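Local structure of 4-hydroxy-tetrahydrodipicolinate synthase (Methylacidiphilum fumariolicum SolV, 6T3T) at residues Pro214-Leu218 with Leu233-Leu237; His30-Ile36 with Ser208-Arg213; Lys2-Thr6 with Gly180-Leu185; Ser120-Thr126 with Asn155-Val159. The protein probably catalyses the condensation of pyruvate with (S)-aspartate-beta-semialdehyde to 4-hydroxy-tetrahydrodipicolinate, a step of lysine biosynthesis. One frame throughout, in Å; residues are numbered along the deposited sequence.

Overall arrangement
All four contacts belong to one TIM barrel. Interactions 1 and 2 share helix 212-223, their centres about 12 Å apart, and Ser216 packs on Asn34, Arg35 and Ile36. Interaction 3, its centre about 19 Å from either, reaches both through Thr6. A probable hydrogen bond from Ser183 N to Val159 O (3.0 Å) joins it to interaction 4, centred about 17 Å away. Interactions 1 and 4 lie on opposite sides of the chain's centre, centres about 34 Å apart. Near the predicted active site are Leu185, its side chain about 5 Å from that of Lys162, the probable Schiff-base lysine, and Asn209, about 4 Å from that of Thr45, a predicted pyruvate-binding residue.

Interaction 1 of 4, residues Pro214-Leu218 with Leu233-Leu237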
loop_
_atom_site.group_PDB
_atom_site.type_symbol
_atom_site.label_atom_id
_atom_site.label_comp_id
_atom_site.label_asym_id
_atom_site.label_seq_id
_atom_site.Cartn_x
_atom_site.Cartn_y
_atom_site.Cartn_z
ATOM N N PRO A 214 -6.982 14.203 -31.066
ATOM C CA PRO A 214 -5.779 13.395 -30.785
ATOM C C PRO A 214 -6.024 12.193 -29.874
ATOM O O PRO A 214 -5.439 11.126 -30.095
ATOM C CB PRO A 214 -4.830 14.426 -30.160
ATOM C CG PRO A 214 -5.264 15.725 -30.740
ATOM C CD PRO A 214 -6.766 15.611 -30.691
ATOM N N VAL A 215 -6.824 12.349 -28.817
ATOM C CA VAL A 215 -7.078 11.233 -27.905
ATOM C C VAL A 215 -7.823 10.117 -28.624
ATOM O O VAL A 215 -7.504 8.934 -28.466
ATOM C CB VAL A 215 -7.854 11.711 -26.663
ATOM C CG1 VAL A 215 -8.402 10.534 -25.888
ATOM C CG2 VAL A 215 -6.950 12.548 -25.765
ATOM N N SER A 216 -8.876 10.475 -29.369
ATOM C CA SER A 216 -9.612 9.477 -30.141
ATOM C C SER A 216 -8.756 8.875 -31.255
ATOM O O SER A 216 -8.914 7.691 -31.587
ATOM C CB SER A 216 -10.898 10.105 -30.691
ATOM O OG SER A 216 -10.615 10.986 -31.759
ATOM N N ALA A 217 -7.856 9.664 -31.856
ATOM C CA ALA A 217 -6.944 9.094 -32.848
ATOM C C ALA A 217 -6.010 8.076 -32.201
ATOM O O ALA A 217 -5.700 7.036 -32.796
ATOM C CB ALA A 217 -6.130 10.190 -33.526
ATOM N N LEU A 218 -5.585 8.341 -30.967
ATOM C CA LEU A 218 -4.719 7.396 -30.272
ATOM C C LEU A 218 -5.354 6.014 -30.237
ATOM O O LEU A 218 -4.701 5.005 -30.545
ATOM C CB LEU A 218 -4.403 7.909 -28.867
ATOM C CG LEU A 218 -3.256 7.260 -28.066
ATOM C CD1 LEU A 218 -2.686 8.210 -27.020
ATOM C CD2 LEU A 218 -3.755 6.036 -27.367
ATOM N N LEU A 233 1.843 9.103 -30.433
ATOM C CA LEU A 233 0.824 10.019 -29.925
ATOM C C LEU A 233 0.731 9.944 -28.418
ATOM O O LEU A 233 0.613 10.976 -27.748
ATOM C CB LEU A 233 -0.559 9.728 -30.514
ATOM C CG LEU A 233 -1.146 10.544 -31.646
ATOM C CD1 LEU A 233 -2.644 10.258 -31.810
ATOM C CD2 LEU A 233 -0.870 12.018 -31.466
ATOM N N HIS A 234 0.801 8.727 -27.873
ATOM C CA HIS A 234 0.835 8.540 -26.429
ATOM C C HIS A 234 1.969 9.331 -25.791
ATOM O O HIS A 234 1.767 10.034 -24.794
ATOM C CB HIS A 234 0.981 7.059 -26.116
ATOM C CG HIS A 234 1.310 6.794 -24.692
ATOM N ND1 HIS A 234 0.345 6.726 -23.714
ATOM C CD2 HIS A 234 2.495 6.583 -24.075
ATOM C CE1 HIS A 234 0.921 6.497 -22.548
ATOM N NE2 HIS A 234 2.226 6.410 -22.738
ATOM N N GLN A 235 3.167 9.266 -26.374
ATOM C CA GLN A 235 4.294 9.964 -25.747
ATOM C C GLN A 235 4.139 11.473 -25.890
ATOM O O GLN A 235 4.510 12.234 -24.979
ATOM C CB GLN A 235 5.640 9.501 -26.354
ATOM C CG GLN A 235 6.022 8.011 -26.116
ATOM C CD GLN A 235 7.149 7.457 -27.033
ATOM O OE1 GLN A 235 7.655 8.139 -27.917
ATOM N NE2 GLN A 235 7.529 6.202 -26.804
ATOM N N THR A 236 3.555 11.914 -27.005
ATOM C CA THR A 236 3.259 13.328 -27.192
ATOM C C THR A 236 2.296 13.820 -26.125
ATOM O O THR A 236 2.456 14.928 -25.600
ATOM C CB THR A 236 2.653 13.575 -28.576
ATOM O OG1 THR A 236 3.576 13.176 -29.597
ATOM C CG2 THR A 236 2.313 15.051 -28.753
ATOM N N LEU A 237 1.268 13.021 -25.812
ATOM C CA LEU A 237 0.261 13.452 -24.856
ATOM C C LEU A 237 0.602 13.111 -23.411
ATOM O O LEU A 237 -0.015 13.686 -22.509
ATOM C CB LEU A 237 -1.087 12.813 -25.187
ATOM C CG LEU A 237 -1.792 13.401 -26.410
ATOM C CD1 LEU A 237 -2.852 12.418 -26.842
ATOM C CD2 LEU A 237 -2.403 14.741 -26.087
#
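Two consecutive helices form a helical hairpin here: helix 212-223, which follows the last strand of the TIM barrel, and helix 227-243, the next helix of the chain, meet through Leu218 of the first and Leu233 and Leu237, one turn apart, of the second. The short axes approach to 10.2 Å and run roughly antiparallel, at 145°. Backbones come nearest at Leu218 CA and Leu233 CA, 6.1 Å apart.

The side chains that meet are apolar, and no hydrogen bond crosses the contact. Leu233 comes closest: its CD1 lies 3.4 Å from Pro214 O and 3.6 Å from Leu218 N, so one methyl lies against the helical hydrogen bond from Leu218 N to Pro214 O. The same CD1 rests 3.9 Å from Ala217 CB. In return, Leu218 turns its CG away from its backbone N (chi1 -166°), which carries CD1 across the gap to the backbone of the other helix. Leu237 fills the next turn, its CD1 facing Pro214, Val215 and Leu218 together.

Other parts of the fold close the edges of the pair. Trp300 of the C-terminal tail touches Pro214, Ala217 and Leu233, and Leu293 of helix 276-295 packs on Pro214 and Leu237. His234 offers its backbone and CB to Leu218, but its ring turns away, and NE2 is hydrogen-bonded to Ser172 OG of the second subunit, so helix 227-243 also takes part in the assembly. Leu218 CD1 sits 3.6 Å from His234 CA, while 4.2 Å separate it from Leu237 CD1.

Interaction 2 of 4, residues His30-Ile36 with Ser208-Arg213; sequences HQIENRI and SNLFPR
Gln31 NE2 donates to Ser208 O at 3.1 Å, with Ser208 O close to the plane of the amide that donates. The other end of that amide is held too: Gln31 OE1 is hydrogen-bonded to Thr8 OG1, which also bonds Ser208 OG, so the amide's flip is probably fixed.

Pro212 wedges its ring between three residues. Its CG lies 3.6 Å from Asn34 CB and 3.9 Å from His30 CD2, while its CB packs 3.6 Å from Ile36 CD1.

Asn34 serves both sides with one amide. ND2 meets a lone pair of His30 O in the carbonyl plane (2.9 Å) and also lies over one face of the His30 ring. OD1 accepts from Arg213 NH2 at 3.2 Å, the donor standing 39° out of the carbonyl plane, and the amide and guanidinium planes are nearly perpendicular (83°). Arg35 CG lies over one face of that guanidinium, toward its rim; Arg213 NE is buried with no partner in the model. Replacing Asn34 by an alanine would probably leave His30 O and Arg213 NH2 without this shared mate and the guanidinium freer to turn.

In the barrel, the end of helix 21-32 and the loop after it thus join the start of helix 212-223, both lying beside strand 5-9, whose Thr6 and Thr8 touch Ile36.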
loop_
_atom_site.group_PDB
_atom_site.type_symbol
_atom_site.label_atom_id
_atom_site.label_comp_id
_atom_site.label_asym_id
_atom_site.label_seq_id
_atom_site.Cartn_x
_atom_site.Cartn_y
_atom_site.Cartn_z
ATOM N N HIS A 30 -17.950 20.641 -29.896
ATOM C CA HIS A 30 -16.535 20.389 -30.172
ATOM C C HIS A 30 -16.233 18.891 -30.109
ATOM O O HIS A 30 -15.428 18.385 -30.900
ATOM C CB HIS A 30 -15.655 21.194 -29.195
ATOM C CG HIS A 30 -14.209 21.285 -29.606
ATOM N ND1 HIS A 30 -13.805 21.788 -30.830
ATOM C CD2 HIS A 30 -13.068 20.944 -28.949
ATOM C CE1 HIS A 30 -12.486 21.740 -30.912
ATOM N NE2 HIS A 30 -12.015 21.223 -29.791
ATOM N N GLN A 31 -16.896 18.160 -29.193
ATOM C CA GLN A 31 -16.715 16.709 -29.136
ATOM C C GLN A 31 -17.228 16.043 -30.418
ATOM O O GLN A 31 -16.510 15.258 -31.049
ATOM C CB GLN A 31 -17.418 16.114 -27.906
ATOM C CG GLN A 31 -16.888 16.600 -26.512
ATOM C CD GLN A 31 -15.404 16.308 -26.331
ATOM O OE1 GLN A 31 -14.979 15.151 -26.373
ATOM N NE2 GLN A 31 -14.604 17.359 -26.220
ATOM N N ILE A 32 -18.466 16.356 -30.815
ATOM C CA ILE A 32 -19.091 15.734 -31.987
ATOM C C ILE A 32 -18.276 15.998 -33.248
ATOM O O ILE A 32 -18.243 15.175 -34.170
ATOM C CB ILE A 32 -20.532 16.261 -32.152
ATOM C CG1 ILE A 32 -21.412 15.797 -30.998
ATOM C CG2 ILE A 32 -21.111 15.867 -33.528
ATOM C CD1 ILE A 32 -22.693 16.596 -30.871
ATOM N N GLU A 33 -17.662 17.178 -33.336
ATOM C CA GLU A 33 -16.895 17.573 -34.519
ATOM C C GLU A 33 -15.538 16.906 -34.589
ATOM O O GLU A 33 -14.821 17.096 -35.575
ATOM C CB GLU A 33 -16.666 19.100 -34.530
ATOM C CG GLU A 33 -17.881 19.964 -34.877
ATOM C CD GLU A 33 -17.665 21.411 -34.403
ATOM O OE1 GLU A 33 -16.560 21.686 -33.859
ATOM O OE2 GLU A 33 -18.595 22.251 -34.527
ATOM N N ASN A 34 -15.152 16.165 -33.558
ATOM C CA ASN A 34 -13.794 15.680 -33.473
ATOM C C ASN A 34 -13.739 14.199 -33.178
ATOM O O ASN A 34 -12.875 13.728 -32.435
ATOM C CB ASN A 34 -13.029 16.513 -32.452
ATOM C CG ASN A 34 -12.580 17.826 -33.045
ATOM O OD1 ASN A 34 -11.761 17.841 -33.962
ATOM N ND2 ASN A 34 -13.151 18.915 -32.588
ATOM N N ARG A 35 -14.656 13.442 -33.780
ATOM C CA ARG A 35 -14.566 11.986 -33.886
ATOM C C ARG A 35 -14.679 11.287 -32.529
ATOM O O ARG A 35 -14.050 10.255 -32.293
ATOM C CB ARG A 35 -13.289 11.584 -34.636
ATOM C CG ARG A 35 -13.188 12.332 -35.987
ATOM C CD ARG A 35 -12.273 11.638 -36.978
ATOM N NE ARG A 35 -12.645 10.243 -37.188
ATOM C CZ ARG A 35 -11.942 9.383 -37.924
ATOM N NH1 ARG A 35 -10.823 9.774 -38.537
ATOM N NH2 ARG A 35 -12.360 8.129 -38.043
ATOM N N ILE A 36 -15.466 11.847 -31.628
ATOM C CA ILE A 36 -15.731 11.237 -30.341
ATOM C C ILE A 36 -16.939 10.308 -30.475
ATOM O O ILE A 36 -17.955 10.657 -31.101
ATOM C CB ILE A 36 -15.932 12.333 -29.288
ATOM C CG1 ILE A 36 -14.642 13.153 -29.249
ATOM C CG2 ILE A 36 -16.327 11.760 -27.941
ATOM C CD1 ILE A 36 -13.512 12.444 -28.489
ATOM N N SER A 208 -9.714 13.999 -23.450
ATOM C CA SER A 208 -10.475 14.279 -24.657
ATOM C C SER A 208 -11.371 15.505 -24.523
ATOM O O SER A 208 -11.854 15.989 -25.547
ATOM C CB SER A 208 -11.318 13.061 -25.035
ATOM O OG SER A 208 -12.204 12.683 -23.989
ATOM N N ASN A 209 -11.602 15.991 -23.294
ATOM C CA ASN A 209 -12.273 17.271 -23.064
ATOM C C ASN A 209 -11.533 18.403 -23.748
ATOM O O ASN A 209 -12.145 19.371 -24.228
ATOM C CB ASN A 209 -12.337 17.578 -21.571
ATOM C CG ASN A 209 -13.511 16.952 -20.888
ATOM O OD1 ASN A 209 -14.657 17.378 -21.069
ATOM N ND2 ASN A 209 -13.240 15.925 -20.075
ATOM N N LEU A 210 -10.208 18.317 -23.742
ATOM C CA LEU A 210 -9.319 19.327 -24.273
ATOM C C LEU A 210 -8.884 19.012 -25.687
ATOM O O LEU A 210 -8.912 19.899 -26.548
ATOM C CB LEU A 210 -8.080 19.448 -23.384
ATOM C CG LEU A 210 -8.242 20.060 -21.990
ATOM C CD1 LEU A 210 -7.001 19.728 -21.162
ATOM C CD2 LEU A 210 -8.475 21.606 -22.052
ATOM N N PHE A 211 -8.525 17.751 -25.941
ATOM C CA PHE A 211 -7.950 17.317 -27.216
ATOM C C PHE A 211 -8.720 16.098 -27.709
ATOM O O PHE A 211 -8.187 14.979 -27.740
ATOM C CB PHE A 211 -6.455 17.029 -27.072
ATOM C CG PHE A 211 -5.660 18.218 -26.621
ATOM C CD1 PHE A 211 -5.371 19.247 -27.506
ATOM C CD2 PHE A 211 -5.223 18.320 -25.302
ATOM C CE1 PHE A 211 -4.637 20.366 -27.098
ATOM C CE2 PHE A 211 -4.501 19.453 -24.865
ATOM C CZ PHE A 211 -4.199 20.477 -25.784
ATOM N N PRO A 212 -9.984 16.287 -28.110
ATOM C CA PRO A 212 -10.798 15.140 -28.562
ATOM C C PRO A 212 -10.230 14.410 -29.771
ATOM O O PRO A 212 -10.159 13.183 -29.769
ATOM C CB PRO A 212 -12.166 15.789 -28.876
ATOM C CG PRO A 212 -11.864 17.218 -29.130
ATOM C CD PRO A 212 -10.734 17.557 -28.172
ATOM N N ARG A 213 -9.816 15.120 -30.813
ATOM C CA ARG A 213 -9.296 14.412 -31.984
ATOM C C ARG A 213 -8.019 13.635 -31.707
ATOM O O ARG A 213 -7.936 12.471 -32.134
ATOM C CB ARG A 213 -9.055 15.371 -33.147
ATOM C CG ARG A 213 -10.057 15.328 -34.257
ATOM C CD ARG A 213 -9.543 16.073 -35.484
ATOM N NE ARG A 213 -9.962 15.418 -36.700
ATOM C CZ ARG A 213 -10.991 15.835 -37.426
ATOM N NH1 ARG A 213 -11.333 15.190 -38.516
ATOM N NH2 ARG A 213 -11.674 16.905 -37.053
#

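Interaction 3 of 4, residues Lys2-Thr6 with Gly180-Leu185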
loop_
_atom_site.group_PDB
_atom_site.type_symbol
_atom_site.label_atom_id
_atom_site.label_comp_id
_atom_site.label_asym_id
_atom_site.label_seq_id
_atom_site.Cartn_x
_atom_site.Cartn_y
_atom_site.Cartn_z
ATOM N N LYS A 2 -21.052 -3.593 -30.056
ATOM C CA LYS A 2 -20.111 -3.532 -28.948
ATOM C C LYS A 2 -19.690 -2.069 -28.701
ATOM O O LYS A 2 -19.716 -1.237 -29.611
ATOM C CB LYS A 2 -18.898 -4.432 -29.261
ATOM C CG LYS A 2 -17.754 -4.296 -28.275
ATOM C CD LYS A 2 -16.468 -4.995 -28.692
ATOM C CE LYS A 2 -16.048 -6.022 -27.671
ATOM N NZ LYS A 2 -14.748 -6.672 -28.041
ATOM N N ILE A 3 -19.185 -1.783 -27.509
ATOM C CA ILE A 3 -18.794 -0.435 -27.126
ATOM C C ILE A 3 -17.296 -0.299 -27.340
ATOM O O ILE A 3 -16.510 -1.042 -26.745
ATOM C CB ILE A 3 -19.172 -0.137 -25.672
ATOM C CG1 ILE A 3 -20.656 -0.401 -25.470
ATOM C CG2 ILE A 3 -18.842 1.313 -25.349
ATOM C CD1 ILE A 3 -21.526 0.543 -26.260
ATOM N N GLN A 4 -16.901 0.634 -28.208
ATOM C CA GLN A 4 -15.507 0.790 -28.599
ATOM C C GLN A 4 -15.233 2.252 -28.892
ATOM O O GLN A 4 -16.150 3.046 -29.097
ATOM C CB GLN A 4 -15.147 -0.029 -29.845
ATOM C CG GLN A 4 -15.038 -1.497 -29.608
ATOM C CD GLN A 4 -14.497 -2.242 -30.812
ATOM O OE1 GLN A 4 -14.373 -1.672 -31.911
ATOM N NE2 GLN A 4 -14.168 -3.524 -30.617
ATOM N N GLY A 5 -13.958 2.614 -28.834
ATOM C CA GLY A 5 -13.583 3.965 -29.179
ATOM C C GLY A 5 -13.424 4.875 -27.978
ATOM O O GLY A 5 -13.081 4.425 -26.885
ATOM N N THR A 6 -13.685 6.162 -28.177
ATOM C CA THR A 6 -13.386 7.196 -27.192
ATOM C C THR A 6 -14.668 7.883 -26.748
ATOM O O THR A 6 -15.393 8.455 -27.576
ATOM C CB THR A 6 -12.411 8.224 -27.754
ATOM O OG1 THR A 6 -11.254 7.545 -28.236
ATOM C CG2 THR A 6 -12.023 9.234 -26.645
ATOM N N GLY A 180 -15.621 -12.207 -25.508
ATOM C CA GLY A 180 -15.091 -11.149 -26.349
ATOM C C GLY A 180 -16.036 -9.978 -26.537
ATOM O O GLY A 180 -15.588 -8.849 -26.776
ATOM N N GLU A 181 -17.347 -10.217 -26.445
ATOM C CA GLU A 181 -18.291 -9.131 -26.680
ATOM C C GLU A 181 -18.283 -8.127 -25.540
ATOM O O GLU A 181 -18.744 -6.997 -25.725
ATOM C CB GLU A 181 -19.710 -9.670 -26.884
ATOM C CG GLU A 181 -19.930 -10.437 -28.196
ATOM C CD GLU A 181 -20.323 -9.533 -29.379
ATOM O OE1 GLU A 181 -20.578 -8.312 -29.176
ATOM O OE2 GLU A 181 -20.403 -10.063 -30.512
ATOM N N PHE A 182 -17.779 -8.522 -24.376
ATOM C CA PHE A 182 -17.652 -7.627 -23.231
ATOM C C PHE A 182 -16.524 -6.629 -23.482
ATOM O O PHE A 182 -15.433 -7.013 -23.911
ATOM C CB PHE A 182 -17.369 -8.460 -21.983
ATOM C CG PHE A 182 -17.287 -7.664 -20.709
ATOM C CD1 PHE A 182 -18.437 -7.263 -20.051
ATOM C CD2 PHE A 182 -16.063 -7.374 -20.148
ATOM C CE1 PHE A 182 -18.349 -6.581 -18.856
ATOM C CE2 PHE A 182 -15.963 -6.685 -18.981
ATOM C CZ PHE A 182 -17.108 -6.282 -18.327
ATOM N N SER A 183 -16.793 -5.351 -23.253
ATOM C CA SER A 183 -15.867 -4.282 -23.614
ATOM C C SER A 183 -15.159 -3.730 -22.386
ATOM O O SER A 183 -15.811 -3.220 -21.474
ATOM C CB SER A 183 -16.602 -3.164 -24.334
ATOM O OG SER A 183 -17.134 -3.655 -25.524
ATOM N N ILE A 184 -13.832 -3.834 -22.347
ATOM C CA ILE A 184 -13.056 -3.211 -21.282
ATOM C C ILE A 184 -12.528 -1.880 -21.788
ATOM O O ILE A 184 -11.835 -1.829 -22.810
ATOM C CB ILE A 184 -11.902 -4.096 -20.805
ATOM C CG1 ILE A 184 -12.425 -5.480 -20.392
ATOM C CG2 ILE A 184 -11.194 -3.379 -19.636
ATOM C CD1 ILE A 184 -11.428 -6.589 -20.660
ATOM N N LEU A 185 -12.836 -0.806 -21.069
ATOM C CA LEU A 185 -12.395 0.540 -21.422
ATOM C C LEU A 185 -11.412 1.060 -20.383
ATOM O O LEU A 185 -11.556 0.802 -19.173
ATOM C CB LEU A 185 -13.590 1.504 -21.548
ATOM C CG LEU A 185 -14.759 0.931 -22.354
ATOM C CD1 LEU A 185 -16.080 1.709 -22.130
ATOM C CD2 LEU A 185 -14.403 0.838 -23.849
HETATM O O HOH W 1 -13.133 -7.278 -26.271
HETATM O O HOH W 2 -19.828 -4.230 -25.151
#
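Ser183 and Leu185 face Ile3 on the packed side of this contact, whereas Lys2, Gly180 and Glu181 lie at the solvent-exposed end. On the packed side Ser183 OG is hydrogen-bonded to Ile3 O at 3.0 Å, although the hydroxyl is modelled too close to a neighbour and its place is less sure. Beyond it, Leu185 puts CD2 4.0 Å from Ile3 O and CD1 4.3 Å from Ile3 CG2. Ile3 sets out toward the other segment, but its longer branch leads away, so CB and CG2 do the touching.

The segments lead into the first and seventh strands of the TIM barrel, which are not paired with each other. The eighth strand lies between them: Gly5 bonds through its backbone to Val201 and Val203, while Ser183 pairs with Val159 and Ile161 on its far side. Residues 2-4 therefore run past the start of strand 183-186, at the end of the barrel where its strands begin.

The loose side is polar and hydrated. Lys2 bends at chi3 (-121°) and brings NZ to Gly180 O at 2.7 Å, approaching nearly along the C=O axis. Lys2 NZ stays 6.2 Å from Glu181 OE1, too far for a salt bridge. A water links the two sides, donating to Glu181 O at 3.0 Å and to the less surely placed Ser183 OG, with a weak bond from Ile3 N.

Interaction 4 of 4, residues Ser120-Thr126 with Asn155-Val159; sequences SAIAAST and NKNIV
Two asparagine amides carry the hydrogen bonds between the end of helix 112-125 and the type I turn Asn155-Ile158, which leads into the sixth strand of the TIM barrel. Asn155 ND2 donates to Ser120 OG at 3.2 Å, fairly straight (159°), with the hydroxyl near the amide plane. The same ND2 is also hydrogen-bonded to Leu151 O of helix 145-154, and Ser120 OG to Phe116 O. Asn157 ND2 donates to Ala123 O at 3.0 Å, tilted from the carbonyl plane. Its CG stands between the backbone N and the carbonyl carbon (chi1 54°), the crowded position, which turns the amide across to the helix end. Thr126 N reaches Ala123 O from the opposite face of its plane, so this carbonyl is gripped twice, and Asn157 ND2 has a further bond to Leu128 O.

Water adds one link: it donates to Asn155 OD1 at 2.6 Å and, weakly, to Ser120 O.

Apolar contact centres on Ala123, whose CB lies 3.7 Å from Asn155 CB and 4.0 Å from Ile158 CG1. Both amide oxygens border this methyl, Asn155 OD1 and Asn157 OD1 each 3.6 Å away.

With a leucine in place of Asn155, Ser120 OG and Leu151 O would probably lose a donor and the water its stronger acceptor. The chemistry implies a junction of directional bonds rather than broad packing: the small Ala123 probably lets both amides come close, and they supply donors to carbonyls near the ends of two helices.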
loop_
_atom_site.group_PDB
_atom_site.type_symbol
_atom_site.label_atom_id
_atom_site.label_comp_id
_atom_site.label_asym_id
_atom_site.label_seq_id
_atom_site.Cartn_x
_atom_site.Cartn_y
_atom_site.Cartn_z
ATOM N N SER A 120 -26.492 -6.403 -9.782
ATOM C CA SER A 120 -27.564 -7.237 -10.339
ATOM C C SER A 120 -28.927 -6.577 -10.173
ATOM O O SER A 120 -29.750 -6.608 -11.094
ATOM C CB SER A 120 -27.591 -8.619 -9.702
ATOM O OG SER A 120 -26.399 -9.326 -9.969
ATOM N N ALA A 121 -29.181 -5.975 -9.017
ATOM C CA ALA A 121 -30.465 -5.333 -8.786
ATOM C C ALA A 121 -30.682 -4.170 -9.744
ATOM O O ALA A 121 -31.789 -3.986 -10.242
ATOM C CB ALA A 121 -30.566 -4.858 -7.337
ATOM N N ILE A 122 -29.629 -3.371 -10.006
ATOM C CA ILE A 122 -29.738 -2.248 -10.943
ATOM C C ILE A 122 -29.925 -2.759 -12.366
ATOM O O ILE A 122 -30.785 -2.274 -13.109
ATOM C CB ILE A 122 -28.507 -1.323 -10.860
ATOM C CG1 ILE A 122 -28.297 -0.791 -9.439
ATOM C CG2 ILE A 122 -28.656 -0.156 -11.887
ATOM C CD1 ILE A 122 -26.856 -0.272 -9.164
ATOM N N ALA A 123 -29.132 -3.761 -12.760
ATOM C CA ALA A 123 -29.281 -4.327 -14.093
ATOM C C ALA A 123 -30.697 -4.850 -14.327
ATOM O O ALA A 123 -31.281 -4.631 -15.399
ATOM C CB ALA A 123 -28.262 -5.448 -14.292
ATOM N N ALA A 124 -31.262 -5.542 -13.334
ATOM C CA ALA A 124 -32.611 -6.093 -13.465
ATOM C C ALA A 124 -33.685 -5.016 -13.557
ATOM O O ALA A 124 -34.790 -5.286 -14.049
ATOM C CB ALA A 124 -32.914 -7.006 -12.283
ATOM N N SER A 125 -33.406 -3.814 -13.070
ATOM C CA SER A 125 -34.427 -2.789 -13.075
ATOM C C SER A 125 -34.529 -2.072 -14.407
ATOM O O SER A 125 -35.484 -1.314 -14.597
ATOM C CB SER A 125 -34.153 -1.763 -11.977
ATOM O OG SER A 125 -33.049 -0.969 -12.339
ATOM N N THR A 126 -33.592 -2.297 -15.340
ATOM C CA THR A 126 -33.543 -1.490 -16.550
ATOM C C THR A 126 -33.244 -2.343 -17.772
ATOM O O THR A 126 -32.584 -3.378 -17.676
ATOM C CB THR A 126 -32.484 -0.391 -16.426
ATOM O OG1 THR A 126 -32.513 0.398 -17.605
ATOM C CG2 THR A 126 -31.070 -0.983 -16.270
ATOM N N ASN A 155 -26.521 -11.113 -15.957
ATOM C CA ASN A 155 -27.156 -9.859 -16.352
ATOM C C ASN A 155 -26.649 -9.556 -17.757
ATOM O O ASN A 155 -25.553 -9.013 -17.917
ATOM C CB ASN A 155 -26.815 -8.724 -15.395
ATOM C CG ASN A 155 -27.182 -9.028 -13.954
ATOM O OD1 ASN A 155 -28.352 -8.927 -13.556
ATOM N ND2 ASN A 155 -26.183 -9.389 -13.155
ATOM N N LYS A 156 -27.435 -9.919 -18.760
ATOM C CA LYS A 156 -27.047 -9.755 -20.147
ATOM C C LYS A 156 -26.905 -8.293 -20.573
ATOM O O LYS A 156 -26.293 -8.025 -21.615
ATOM C CB LYS A 156 -28.037 -10.554 -21.004
ATOM C CG LYS A 156 -28.239 -10.096 -22.402
ATOM C CD LYS A 156 -29.669 -10.402 -22.805
ATOM C CE LYS A 156 -30.530 -9.183 -22.653
ATOM N NZ LYS A 156 -31.916 -9.516 -23.045
ATOM N N ASN A 157 -27.487 -7.341 -19.840
ATOM C CA ASN A 157 -27.311 -5.929 -20.174
ATOM C C ASN A 157 -26.065 -5.282 -19.530
ATOM O O ASN A 157 -25.831 -4.078 -19.717
ATOM C CB ASN A 157 -28.551 -5.108 -19.809
ATOM C CG ASN A 157 -28.962 -5.278 -18.358
ATOM O OD1 ASN A 157 -28.772 -6.339 -17.764
ATOM N ND2 ASN A 157 -29.506 -4.231 -17.786
ATOM N N ILE A 158 -25.234 -6.034 -18.822
ATOM C CA ILE A 158 -23.935 -5.524 -18.381
ATOM C C ILE A 158 -22.912 -5.848 -19.476
ATOM O O ILE A 158 -22.447 -6.982 -19.585
ATOM C CB ILE A 158 -23.530 -6.121 -17.025
ATOM C CG1 ILE A 158 -24.600 -5.764 -15.970
ATOM C CG2 ILE A 158 -22.107 -5.659 -16.638
ATOM C CD1 ILE A 158 -24.326 -6.325 -14.600
ATOM N N VAL A 159 -22.501 -4.830 -20.237
ATOM C CA VAL A 159 -21.828 -5.006 -21.517
ATOM C C VAL A 159 -20.364 -4.594 -21.477
ATOM O O VAL A 159 -19.677 -4.727 -22.492
ATOM C CB VAL A 159 -22.550 -4.236 -22.643
ATOM C CG1 VAL A 159 -23.919 -4.862 -22.941
ATOM C CG2 VAL A 159 -22.724 -2.763 -22.282
HETATM O O HOH W 3 -30.195 -9.787 -11.923
#